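Local coordinates for protein fanconi-associated nuclease 1 homolog (Pseudomonas aeruginosa, PDB 5Y7Q) that is a bacterial homolog of Fanconi-associated nuclease 1, a multidomain protein with a VRR-NUC domain near its C terminus, modelled here with bound DNA, at residues R220-E225 against R476-L481; S413-L418 against A510-L515; A422-I427 against Q482-Y487; S466-I471 against Q498-L503. All coordinates share one frame; numbering follows the deposited sequence.

Contact 1: residues R220-E225 against R476-L481; sequences RYESVE and RDKFGL
E222 and K478 are joined by a salt bridge, with E222 OE2 3.2 Å from K478 NZ. K478 NZ also forms a salt bridge to D477 OD1, 3.1 Å away, from above the carboxylate plane, so one lysine bridges two acids and probably eases their mutual repulsion, though its single charge offsets only one of them. E222 has its CG anti to the backbone N (chi1 169°) and bends at the next bond, which carries the carboxylate across to the lysine tail. There OE2 also accepts from W420 NE1, while E222 OE1 uses its anti lone pair for S223 N at 3.1 Å; with both oxygens engaged, the group has little freedom to rotate.

Two residues earlier, R220 donates from NH1 to F479 O at 3.0 Å, the N-H...O angle being 155°. The oxygen lies in the guanidinium plane and the donor in the carbonyl plane. Over one face of this guanidinium sits a methyl of L481, its CD2 3.4 Å from R220 NH2. The leucine's other branch, CD1, packs 3.7 Å from E222 OE1, so its two methyls pack against both polar groups. From the backbone, L481 CA makes a CH...O contact of 3.3 Å with R220 O. The F479 carbonyl is presented by a type II turn from K478 to L481, in which G480, lacking a side chain, adopts a positive phi of 91°.

Y221 packs on a thymine base of the DNA. The loop between helices 209-215 and 236-253 meets the last residues of helix 467-478 and the turn after them, with W420 of helix 420-423 touching K478 and L481.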
# COMPACT_ATOMS: atom_id res chain seq x y z
N ARG A 220 -0.56 17.35 1.09
CA ARG A 220 -0.82 18.15 2.29
C ARG A 220 -1.17 17.21 3.42
O ARG A 220 -2.21 16.54 3.37
CB ARG A 220 -1.92 19.18 2.06
CG ARG A 220 -1.64 20.17 0.94
CD ARG A 220 -2.55 21.38 0.97
NE ARG A 220 -2.85 21.82 2.33
CZ ARG A 220 -4.06 21.71 2.88
NH1 ARG A 220 -5.05 21.21 2.16
NH2 ARG A 220 -4.29 22.11 4.13
N TYR A 221 -0.32 17.16 4.43
CA TYR A 221 -0.46 16.25 5.55
C TYR A 221 -0.91 17.00 6.78
O TYR A 221 -0.56 18.17 6.97
CB TYR A 221 0.86 15.54 5.86
CG TYR A 221 1.35 14.62 4.76
CD1 TYR A 221 2.26 15.07 3.79
CD2 TYR A 221 0.93 13.29 4.70
CE1 TYR A 221 2.72 14.23 2.79
CE2 TYR A 221 1.38 12.46 3.72
CZ TYR A 221 2.28 12.93 2.77
OH TYR A 221 2.72 12.07 1.80
N GLU A 222 -1.69 16.32 7.63
CA GLU A 222 -2.14 16.93 8.87
C GLU A 222 -0.98 17.05 9.84
O GLU A 222 -0.14 16.15 9.93
CB GLU A 222 -3.28 16.13 9.51
CG GLU A 222 -3.66 16.54 10.94
CD GLU A 222 -4.42 17.87 11.06
OE1 GLU A 222 -3.86 18.95 10.75
OE2 GLU A 222 -5.59 17.83 11.48
N SER A 223 -0.91 18.17 10.54
CA SER A 223 0.17 18.44 11.47
C SER A 223 -0.22 17.94 12.85
O SER A 223 -1.24 18.38 13.40
CB SER A 223 0.50 19.93 11.51
OG SER A 223 0.26 20.46 12.80
N VAL A 224 0.54 17.00 13.39
CA VAL A 224 0.35 16.53 14.76
C VAL A 224 1.52 17.02 15.58
O VAL A 224 2.67 17.04 15.11
CB VAL A 224 0.27 14.99 14.85
CG1 VAL A 224 -0.00 14.57 16.27
CG2 VAL A 224 -0.77 14.46 13.91
N GLU A 225 1.24 17.43 16.82
CA GLU A 225 2.30 17.75 17.76
C GLU A 225 2.55 16.50 18.60
O GLU A 225 1.71 16.12 19.43
CB GLU A 225 1.94 18.98 18.60
CG GLU A 225 1.93 20.32 17.80
CD GLU A 225 3.09 20.49 16.77
OE1 GLU A 225 3.00 19.96 15.63
OE2 GLU A 225 4.09 21.17 17.09
N ARG A 476 -14.55 21.80 6.22
CA ARG A 476 -13.94 23.03 5.73
C ARG A 476 -12.50 23.17 6.21
O ARG A 476 -11.62 23.56 5.44
CB ARG A 476 -14.78 24.23 6.15
CG ARG A 476 -16.05 24.45 5.36
CD ARG A 476 -17.03 25.23 6.22
NE ARG A 476 -18.01 26.00 5.47
CZ ARG A 476 -18.93 25.47 4.68
NH1 ARG A 476 -18.99 24.15 4.50
NH2 ARG A 476 -19.79 26.27 4.06
N ASP A 477 -12.25 22.87 7.49
CA ASP A 477 -10.92 22.98 8.07
C ASP A 477 -9.92 22.05 7.37
O ASP A 477 -8.84 22.47 6.95
CB ASP A 477 -11.01 22.66 9.57
CG ASP A 477 -9.95 23.36 10.42
OD1 ASP A 477 -8.75 22.98 10.36
OD2 ASP A 477 -10.32 24.28 11.19
N LYS A 478 -10.28 20.78 7.24
CA LYS A 478 -9.36 19.74 6.84
C LYS A 478 -9.35 19.44 5.35
O LYS A 478 -8.67 18.50 4.94
CB LYS A 478 -9.68 18.45 7.58
CG LYS A 478 -9.65 18.61 9.07
CD LYS A 478 -8.46 19.44 9.51
CE LYS A 478 -8.31 19.38 11.03
NZ LYS A 478 -7.43 20.46 11.57
N PHE A 479 -10.07 20.21 4.53
CA PHE A 479 -10.18 19.86 3.12
C PHE A 479 -8.80 19.66 2.48
O PHE A 479 -7.91 20.49 2.60
CB PHE A 479 -10.95 20.92 2.34
CG PHE A 479 -11.53 20.38 1.06
CD1 PHE A 479 -12.85 19.91 1.03
CD2 PHE A 479 -10.76 20.30 -0.09
CE1 PHE A 479 -13.38 19.39 -0.13
CE2 PHE A 479 -11.28 19.77 -1.25
CZ PHE A 479 -12.60 19.32 -1.28
N GLY A 480 -8.65 18.52 1.81
CA GLY A 480 -7.47 18.22 1.04
C GLY A 480 -6.38 17.49 1.80
O GLY A 480 -5.46 16.96 1.17
N LEU A 481 -6.46 17.48 3.13
CA LEU A 481 -5.45 16.82 3.94
C LEU A 481 -5.49 15.32 3.70
O LEU A 481 -6.57 14.74 3.61
CB LEU A 481 -5.67 17.14 5.43
CG LEU A 481 -5.35 18.55 5.90
CD1 LEU A 481 -5.39 18.60 7.41
CD2 LEU A 481 -4.00 19.01 5.42

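Contact 2: residues S413-L418 against A510-L515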
# COMPACT_ATOMS: atom_id res chain seq x y z
N SER A 413 -15.98 8.41 4.46
CA SER A 413 -15.68 9.83 4.61
C SER A 413 -16.38 10.41 5.82
O SER A 413 -15.75 11.02 6.68
CB SER A 413 -16.05 10.58 3.35
OG SER A 413 -15.11 10.28 2.33
N LEU A 414 -17.70 10.22 5.92
CA LEU A 414 -18.42 10.73 7.07
C LEU A 414 -17.78 10.26 8.37
O LEU A 414 -17.69 11.03 9.34
CB LEU A 414 -19.89 10.29 6.99
CG LEU A 414 -20.66 10.91 5.83
CD1 LEU A 414 -21.98 10.23 5.66
CD2 LEU A 414 -20.85 12.37 6.07
N PHE A 415 -17.30 9.02 8.40
CA PHE A 415 -16.62 8.53 9.60
C PHE A 415 -15.33 9.29 9.86
O PHE A 415 -15.04 9.71 10.99
CB PHE A 415 -16.33 7.05 9.47
CG PHE A 415 -15.40 6.54 10.51
CD1 PHE A 415 -15.82 6.42 11.83
CD2 PHE A 415 -14.11 6.17 10.18
CE1 PHE A 415 -14.96 5.93 12.81
CE2 PHE A 415 -13.24 5.69 11.15
CZ PHE A 415 -13.67 5.57 12.47
N GLY A 416 -14.53 9.48 8.81
CA GLY A 416 -13.25 10.13 9.01
C GLY A 416 -13.40 11.59 9.36
O GLY A 416 -12.55 12.15 10.07
N LEU A 417 -14.46 12.22 8.87
CA LEU A 417 -14.73 13.60 9.24
C LEU A 417 -15.15 13.70 10.70
O LEU A 417 -14.62 14.52 11.46
CB LEU A 417 -15.79 14.19 8.32
CG LEU A 417 -15.11 14.53 6.99
CD1 LEU A 417 -16.17 14.81 5.92
CD2 LEU A 417 -14.10 15.71 7.15
N LEU A 418 -16.12 12.87 11.12
CA LEU A 418 -16.57 12.99 12.50
C LEU A 418 -15.43 12.68 13.45
O LEU A 418 -15.14 13.44 14.39
CB LEU A 418 -17.77 12.08 12.76
CG LEU A 418 -18.44 12.16 14.12
CD1 LEU A 418 -18.80 13.62 14.50
CD2 LEU A 418 -19.68 11.27 14.10
N ALA A 510 -24.36 2.75 13.47
CA ALA A 510 -24.21 1.33 13.16
C ALA A 510 -23.02 1.09 12.23
O ALA A 510 -22.10 0.32 12.54
CB ALA A 510 -25.51 0.79 12.57
N TRP A 511 -23.00 1.79 11.09
CA TRP A 511 -21.89 1.65 10.16
C TRP A 511 -20.56 1.96 10.83
O TRP A 511 -19.60 1.20 10.70
CB TRP A 511 -22.10 2.56 8.95
CG TRP A 511 -23.31 2.22 8.19
CD1 TRP A 511 -23.86 0.97 8.03
CD2 TRP A 511 -24.16 3.12 7.50
NE1 TRP A 511 -25.01 1.05 7.28
CE2 TRP A 511 -25.22 2.37 6.94
CE3 TRP A 511 -24.14 4.50 7.31
CZ2 TRP A 511 -26.23 2.95 6.19
CZ3 TRP A 511 -25.15 5.08 6.57
CH2 TRP A 511 -26.18 4.30 6.02
N PHE A 512 -20.49 3.07 11.56
CA PHE A 512 -19.21 3.53 12.11
C PHE A 512 -18.64 2.52 13.10
O PHE A 512 -17.43 2.25 13.12
CB PHE A 512 -19.39 4.90 12.77
CG PHE A 512 -19.65 6.01 11.78
CD1 PHE A 512 -19.64 5.75 10.41
CD2 PHE A 512 -19.87 7.30 12.21
CE1 PHE A 512 -19.87 6.76 9.48
CE2 PHE A 512 -20.09 8.31 11.28
CZ PHE A 512 -20.10 8.05 9.92
N GLU A 513 -19.51 1.91 13.92
CA GLU A 513 -19.03 0.89 14.83
C GLU A 513 -18.61 -0.37 14.09
O GLU A 513 -17.66 -1.05 14.51
CB GLU A 513 -20.10 0.57 15.88
CG GLU A 513 -19.55 0.32 17.28
CD GLU A 513 -19.60 1.56 18.17
OE1 GLU A 513 -20.72 2.08 18.43
OE2 GLU A 513 -18.52 2.02 18.60
N ARG A 514 -19.28 -0.70 12.98
CA ARG A 514 -18.84 -1.87 12.21
C ARG A 514 -17.46 -1.66 11.62
O ARG A 514 -16.61 -2.56 11.65
CB ARG A 514 -19.85 -2.21 11.11
CG ARG A 514 -19.57 -3.56 10.43
CD ARG A 514 -20.60 -3.89 9.36
NE ARG A 514 -19.99 -4.47 8.17
CZ ARG A 514 -19.85 -5.78 7.94
NH1 ARG A 514 -20.29 -6.68 8.83
NH2 ARG A 514 -19.27 -6.18 6.81
N LEU A 515 -17.20 -0.47 11.07
CA LEU A 515 -15.88 -0.16 10.54
C LEU A 515 -14.81 -0.24 11.62
O LEU A 515 -13.78 -0.91 11.44
CB LEU A 515 -15.91 1.23 9.89
CG LEU A 515 -14.60 1.67 9.24
CD1 LEU A 515 -14.04 0.56 8.34
CD2 LEU A 515 -14.86 2.93 8.46
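F415 and F512 form an edge-to-face aromatic pair, the edge of F415 directed at the face of F512, with ring centroids 5.5 Å apart and planes inclined at 62°. The same face of F512 also receives the start of the F415 side chain: F415 CB stands 3.8 Å from the centroid of the F512 ring in a CH-pi contact, and F415 CA lies over the ring nearer its rim. The F512 face thus lies against F415 CA and CB, a flat surface suited to packing on a helix backbone.

Aliphatic groups complete the first shell. L414 CB touches F512 CZ at 3.7 Å, L418 CD2 meets the edge of the F512 ring with 4.1 Å to CE2, and L515 CD2 packs 3.7 Å from F415 CD2. With its CG anti to the backbone N (chi1 168°), F415 sends its ring past F512 as far as L515, one helical turn on, and thus spans two positions of the partner.

The segments 413-418 and 510-515 run almost perpendicular, their N-to-C directions 83° apart, so the interface is compact and centred on F415 and F512. I411, a turn earlier on helix 409-418, also touches F512, whereas F485 meets the F415 ring edge-to-face. Away from this interface, E513 forms a salt bridge with R448, and R514 a cation-pi interaction with W558.

All five touching residues are buried and no hydrogen bond crosses between them: the helices are held by dispersion, aromatic quadrupole attraction and exclusion of water, which depend on shape more than on exact donor geometry.

Contact 3: residues A422-I427 against Q482-Y487; sequences AIFAAI and QSPFVY. With nucleotides of chain D.
I423 points its longer branch at F485 because CG1 stands anti to the carbonyl carbon (chi1 -71°) and the chain continues extended to CD1. I423 CD1 lies 3.7 Å from F485 CD1, at the edge of that ring. The shorter branch, I423 CG2, lies 4.1 Å from P484 CG, so a beta-branched residue covers two neighbours at once. F424 has a similar first torsion (chi1 -72°), which swings its ring toward Q482 and S483. F424 CZ is the touching atom, 3.9 Å from Q482 O; S483 CB approaches it at the ring edge, 4.1 Å away.

The partner loop is shaped internally. S483 OG accepts from V486 N at 3.1 Å, a bond that tightens the turn through P484 and F485. Proline, with its restricted phi, suits this bend, and its CB lies over the centre of the F485 ring, so that I423 meets a surface already assembled. W420 adds another ring beside F424, and R451 binds the carbonyls of A422 and I423, satisfying acceptors at the end of helix 420-423.

Q482 turns the other way, its chain bent and its amide leading toward the DNA. There Q482 NE2 is placed near O4 of nucleotide DT12 of chain D; the hydrogen bond is weak, with a poor angle, and its exact length is doubtful.

The loop 482-487, with the S483 to V486 bond as its ST motif, lies in the VRR-NUC region. It packs on I423 at the end of helix 420-423 and on F424 just after it, and Q482 at its start faces the bound DNA.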
# COMPACT_ATOMS: atom_id res chain seq x y z
N ALA A 422 -9.98 12.09 16.80
CA ALA A 422 -9.46 10.87 17.42
C ALA A 422 -8.48 10.14 16.51
O ALA A 422 -7.52 9.52 16.99
CB ALA A 422 -10.61 9.94 17.78
N ILE A 423 -8.73 10.15 15.20
CA ILE A 423 -7.87 9.40 14.29
C ILE A 423 -6.46 9.97 14.31
O ILE A 423 -5.48 9.23 14.28
CB ILE A 423 -8.51 9.39 12.90
CG1 ILE A 423 -9.75 8.50 12.92
CG2 ILE A 423 -7.55 8.91 11.82
CD1 ILE A 423 -10.60 8.67 11.70
N PHE A 424 -6.36 11.29 14.42
CA PHE A 424 -5.10 12.04 14.45
C PHE A 424 -4.61 12.37 15.86
O PHE A 424 -3.80 13.29 16.02
CB PHE A 424 -5.22 13.29 13.59
CG PHE A 424 -5.25 12.98 12.13
CD1 PHE A 424 -4.08 12.68 11.47
CD2 PHE A 424 -6.44 12.93 11.44
CE1 PHE A 424 -4.11 12.37 10.13
CE2 PHE A 424 -6.46 12.60 10.09
CZ PHE A 424 -5.31 12.33 9.45
N ALA A 425 -5.16 11.75 16.89
CA ALA A 425 -4.68 12.05 18.23
C ALA A 425 -3.21 11.67 18.37
O ALA A 425 -2.72 10.74 17.73
CB ALA A 425 -5.52 11.31 19.28
N ALA A 426 -2.54 12.38 19.27
CA ALA A 426 -1.10 12.38 19.50
C ALA A 426 -0.67 11.24 20.43
O ALA A 426 0.22 11.41 21.26
CB ALA A 426 -0.64 13.73 20.04
N ILE A 427 -1.45 10.16 20.43
CA ILE A 427 -1.13 8.92 21.15
C ILE A 427 0.33 8.56 20.91
O ILE A 427 0.78 8.54 19.76
CB ILE A 427 -2.05 7.78 20.66
CG1 ILE A 427 -3.52 8.16 20.85
CG2 ILE A 427 -1.74 6.47 21.35
CD1 ILE A 427 -3.94 8.25 22.31
N GLN A 482 -4.33 14.69 3.57
CA GLN A 482 -4.29 13.25 3.36
C GLN A 482 -4.71 12.52 4.63
O GLN A 482 -4.24 12.85 5.73
CB GLN A 482 -2.90 12.82 2.93
CG GLN A 482 -2.46 13.56 1.73
CD GLN A 482 -2.24 12.66 0.57
OE1 GLN A 482 -3.08 11.82 0.25
NE2 GLN A 482 -1.09 12.82 -0.09
N SER A 483 -5.61 11.55 4.48
CA SER A 483 -6.20 10.81 5.59
C SER A 483 -6.52 9.40 5.13
O SER A 483 -6.65 9.15 3.93
CB SER A 483 -7.47 11.49 6.11
OG SER A 483 -8.53 11.27 5.18
N PRO A 484 -6.65 8.47 6.06
CA PRO A 484 -7.07 7.12 5.64
C PRO A 484 -8.50 7.04 5.09
O PRO A 484 -8.74 6.29 4.13
CB PRO A 484 -6.90 6.30 6.92
CG PRO A 484 -7.02 7.32 8.05
CD PRO A 484 -6.43 8.58 7.51
N PHE A 485 -9.49 7.70 5.71
CA PHE A 485 -10.89 7.43 5.37
C PHE A 485 -11.62 8.50 4.55
O PHE A 485 -12.78 8.27 4.19
CB PHE A 485 -11.70 7.19 6.64
CG PHE A 485 -11.12 6.14 7.51
CD1 PHE A 485 -10.59 6.47 8.75
CD2 PHE A 485 -11.10 4.83 7.10
CE1 PHE A 485 -10.06 5.50 9.57
CE2 PHE A 485 -10.57 3.84 7.92
CZ PHE A 485 -10.04 4.18 9.15
N VAL A 486 -11.01 9.65 4.24
CA VAL A 486 -11.78 10.76 3.68
C VAL A 486 -11.37 10.97 2.24
O VAL A 486 -10.23 11.35 1.96
CB VAL A 486 -11.60 12.06 4.49
CG1 VAL A 486 -12.32 13.20 3.79
CG2 VAL A 486 -12.13 11.88 5.90
N TYR A 487 -12.32 10.76 1.32
CA TYR A 487 -12.12 10.94 -0.11
C TYR A 487 -12.74 12.28 -0.49
O TYR A 487 -13.93 12.34 -0.82
CB TYR A 487 -12.79 9.80 -0.89
CG TYR A 487 -12.45 8.36 -0.51
CD1 TYR A 487 -11.81 7.51 -1.41
CD2 TYR A 487 -12.80 7.83 0.73
CE1 TYR A 487 -11.50 6.20 -1.10
CE2 TYR A 487 -12.50 6.52 1.05
CZ TYR A 487 -11.85 5.71 0.13
OH TYR A 487 -11.55 4.40 0.45
P DT D 12 3.72 6.07 -5.77
OP1 DT D 12 4.34 5.12 -6.72
OP2 DT D 12 4.53 7.21 -5.26
O5' DT D 12 2.36 6.67 -6.42
C5' DT D 12 1.76 7.88 -5.90
C4' DT D 12 0.34 8.09 -6.46
O4' DT D 12 -0.66 7.74 -5.45
C3' DT D 12 0.00 9.53 -6.87
O3' DT D 12 0.22 9.71 -8.25
C2' DT D 12 -1.47 9.62 -6.51
C1' DT D 12 -1.48 8.86 -5.20
N1 DT D 12 -0.86 9.62 -4.08
C2 DT D 12 -1.20 10.95 -3.85
O2 DT D 12 -2.01 11.57 -4.51
N3 DT D 12 -0.56 11.52 -2.78
C4 DT D 12 0.37 10.93 -1.95
O4 DT D 12 0.90 11.53 -1.02
C5 DT D 12 0.68 9.56 -2.26
C6 DT D 12 0.06 8.97 -3.27

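Contact 4: residues S466-I471 against Q498-L503; sequences SYRDAI and QALDCL
R468 reaches across to the last turn of helix 493-502 and donates from NE to L500 O at 3.3 Å. The N-H...O angle is 150°, but the donor stands well above the carbonyl plane and the oxygen is tilted from the guanidinium plane, so no lone pair is squarely used. An arginine suits the site because its chain, extended from CG to NE, spans the gap with methylenes before presenting its polar head. Y467 takes the less common first torsion, CG lying between the backbone N and the carbonyl carbon (chi1 77°). This lays its ring along R468: Y467 CZ lies 3.7 Å above the guanidinium plane of R468, over its centre.

L500 packs between R468 and I471: its CD1 lies 4.1 Å from R468 CB, and its CD2 is equally far from I471 CG2. The short helical segments run nearly antiparallel, at 168°. L417 and L418 of helix 409-418 also touch I471.

D501 OD1, 4.1 Å from R468 NE, lies well out of the guanidinium plane; it probably contributes long-range attraction only. The contact thus combines modest apolar packing around L500 with one long hydrogen bond, while R537 close to R468 adds a like charge that D501 may partly offset.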
# COMPACT_ATOMS: atom_id res chain seq x y z
N SER A 466 -25.33 17.81 17.17
CA SER A 466 -24.12 18.54 16.82
C SER A 466 -23.28 17.87 15.74
O SER A 466 -22.33 18.50 15.24
CB SER A 466 -23.29 18.72 18.09
OG SER A 466 -23.32 17.52 18.83
N TYR A 467 -23.58 16.63 15.35
CA TYR A 467 -22.69 15.93 14.44
C TYR A 467 -22.67 16.56 13.05
O TYR A 467 -21.61 16.62 12.41
CB TYR A 467 -23.05 14.44 14.37
CG TYR A 467 -24.26 14.09 13.53
CD1 TYR A 467 -25.55 14.13 14.06
CD2 TYR A 467 -24.10 13.68 12.21
CE1 TYR A 467 -26.64 13.80 13.30
CE2 TYR A 467 -25.19 13.34 11.44
CZ TYR A 467 -26.46 13.41 11.98
OH TYR A 467 -27.53 13.07 11.19
N ARG A 468 -23.81 17.05 12.57
CA ARG A 468 -23.84 17.74 11.28
C ARG A 468 -22.87 18.92 11.26
O ARG A 468 -21.96 18.97 10.42
CB ARG A 468 -25.25 18.23 10.97
CG ARG A 468 -26.25 17.13 10.84
CD ARG A 468 -27.56 17.60 10.25
NE ARG A 468 -28.40 16.44 10.03
CZ ARG A 468 -29.10 15.85 10.99
NH1 ARG A 468 -29.09 16.34 12.23
NH2 ARG A 468 -29.83 14.77 10.70
N ASP A 469 -23.06 19.87 12.18
CA ASP A 469 -22.17 21.04 12.21
C ASP A 469 -20.72 20.61 12.35
O ASP A 469 -19.83 21.17 11.69
CB ASP A 469 -22.56 21.98 13.35
CG ASP A 469 -23.89 22.68 13.09
OD1 ASP A 469 -24.28 22.74 11.90
OD2 ASP A 469 -24.53 23.17 14.06
N ALA A 470 -20.46 19.60 13.18
CA ALA A 470 -19.10 19.16 13.43
C ALA A 470 -18.46 18.65 12.15
O ALA A 470 -17.29 18.94 11.85
CB ALA A 470 -19.12 18.07 14.50
N ILE A 471 -19.22 17.91 11.35
CA ILE A 471 -18.70 17.38 10.10
C ILE A 471 -18.51 18.49 9.07
O ILE A 471 -17.52 18.48 8.34
CB ILE A 471 -19.62 16.25 9.61
CG1 ILE A 471 -19.21 14.94 10.28
CG2 ILE A 471 -19.63 16.16 8.10
CD1 ILE A 471 -20.30 13.89 10.28
N GLN A 498 -26.78 16.53 1.17
CA GLN A 498 -27.79 15.48 1.02
C GLN A 498 -27.51 14.30 1.95
O GLN A 498 -28.42 13.81 2.62
CB GLN A 498 -27.88 15.04 -0.43
CG GLN A 498 -28.24 16.19 -1.35
CD GLN A 498 -28.35 15.79 -2.80
OE1 GLN A 498 -27.77 14.80 -3.23
NE2 GLN A 498 -29.12 16.56 -3.57
N ALA A 499 -26.25 13.86 2.03
CA ALA A 499 -25.94 12.77 2.95
C ALA A 499 -26.28 13.16 4.39
O ALA A 499 -26.88 12.37 5.13
CB ALA A 499 -24.48 12.37 2.82
N LEU A 500 -25.96 14.39 4.79
CA LEU A 500 -26.15 14.80 6.17
C LEU A 500 -27.62 14.80 6.53
O LEU A 500 -28.01 14.31 7.60
CB LEU A 500 -25.56 16.19 6.39
CG LEU A 500 -24.04 16.26 6.57
CD1 LEU A 500 -23.69 17.60 7.20
CD2 LEU A 500 -23.52 15.12 7.43
N ASP A 501 -28.44 15.37 5.67
CA ASP A 501 -29.83 15.55 6.03
C ASP A 501 -30.70 14.32 5.74
O ASP A 501 -31.75 14.17 6.36
CB ASP A 501 -30.35 16.83 5.37
CG ASP A 501 -29.69 18.10 5.96
OD1 ASP A 501 -30.17 18.61 7.02
OD2 ASP A 501 -28.68 18.60 5.39
N CYS A 502 -30.27 13.43 4.83
CA CYS A 502 -31.05 12.23 4.53
C CYS A 502 -30.61 10.97 5.28
O CYS A 502 -31.37 10.00 5.28
CB CYS A 502 -30.99 11.92 3.03
SG CYS A 502 -31.83 13.09 1.96
N LEU A 503 -29.45 10.95 5.93
CA LEU A 503 -29.00 9.71 6.55
C LEU A 503 -29.30 9.73 8.04
O LEU A 503 -28.86 10.66 8.74
CB LEU A 503 -27.50 9.50 6.33
CG LEU A 503 -27.05 9.10 4.92
CD1 LEU A 503 -25.54 9.03 4.81
CD2 LEU A 503 -27.68 7.78 4.51

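Overall arrangement
From the N terminus, residues 220-225 come first; contact 1 closes a very long loop by returning them to 476-481, and it crosses all three other contacts. Contact 2 joins 413-418 to 510-515, and within that span lie contact 3 (422-427 with 482-487) and contact 4 (466-471 with 498-503), which cross each other. Contacts 1 and 3 are continuous, since 481 runs into 482 and R220 O probably bonds to Q482 N. Contact 2 touches contact 3 through F415 and F485, and contact 4 through L414 and L503. Together they tie the loop after helix 209-215, near the DNA, to helices 409-418, 420-423, 467-478, 493-502 and 505-517.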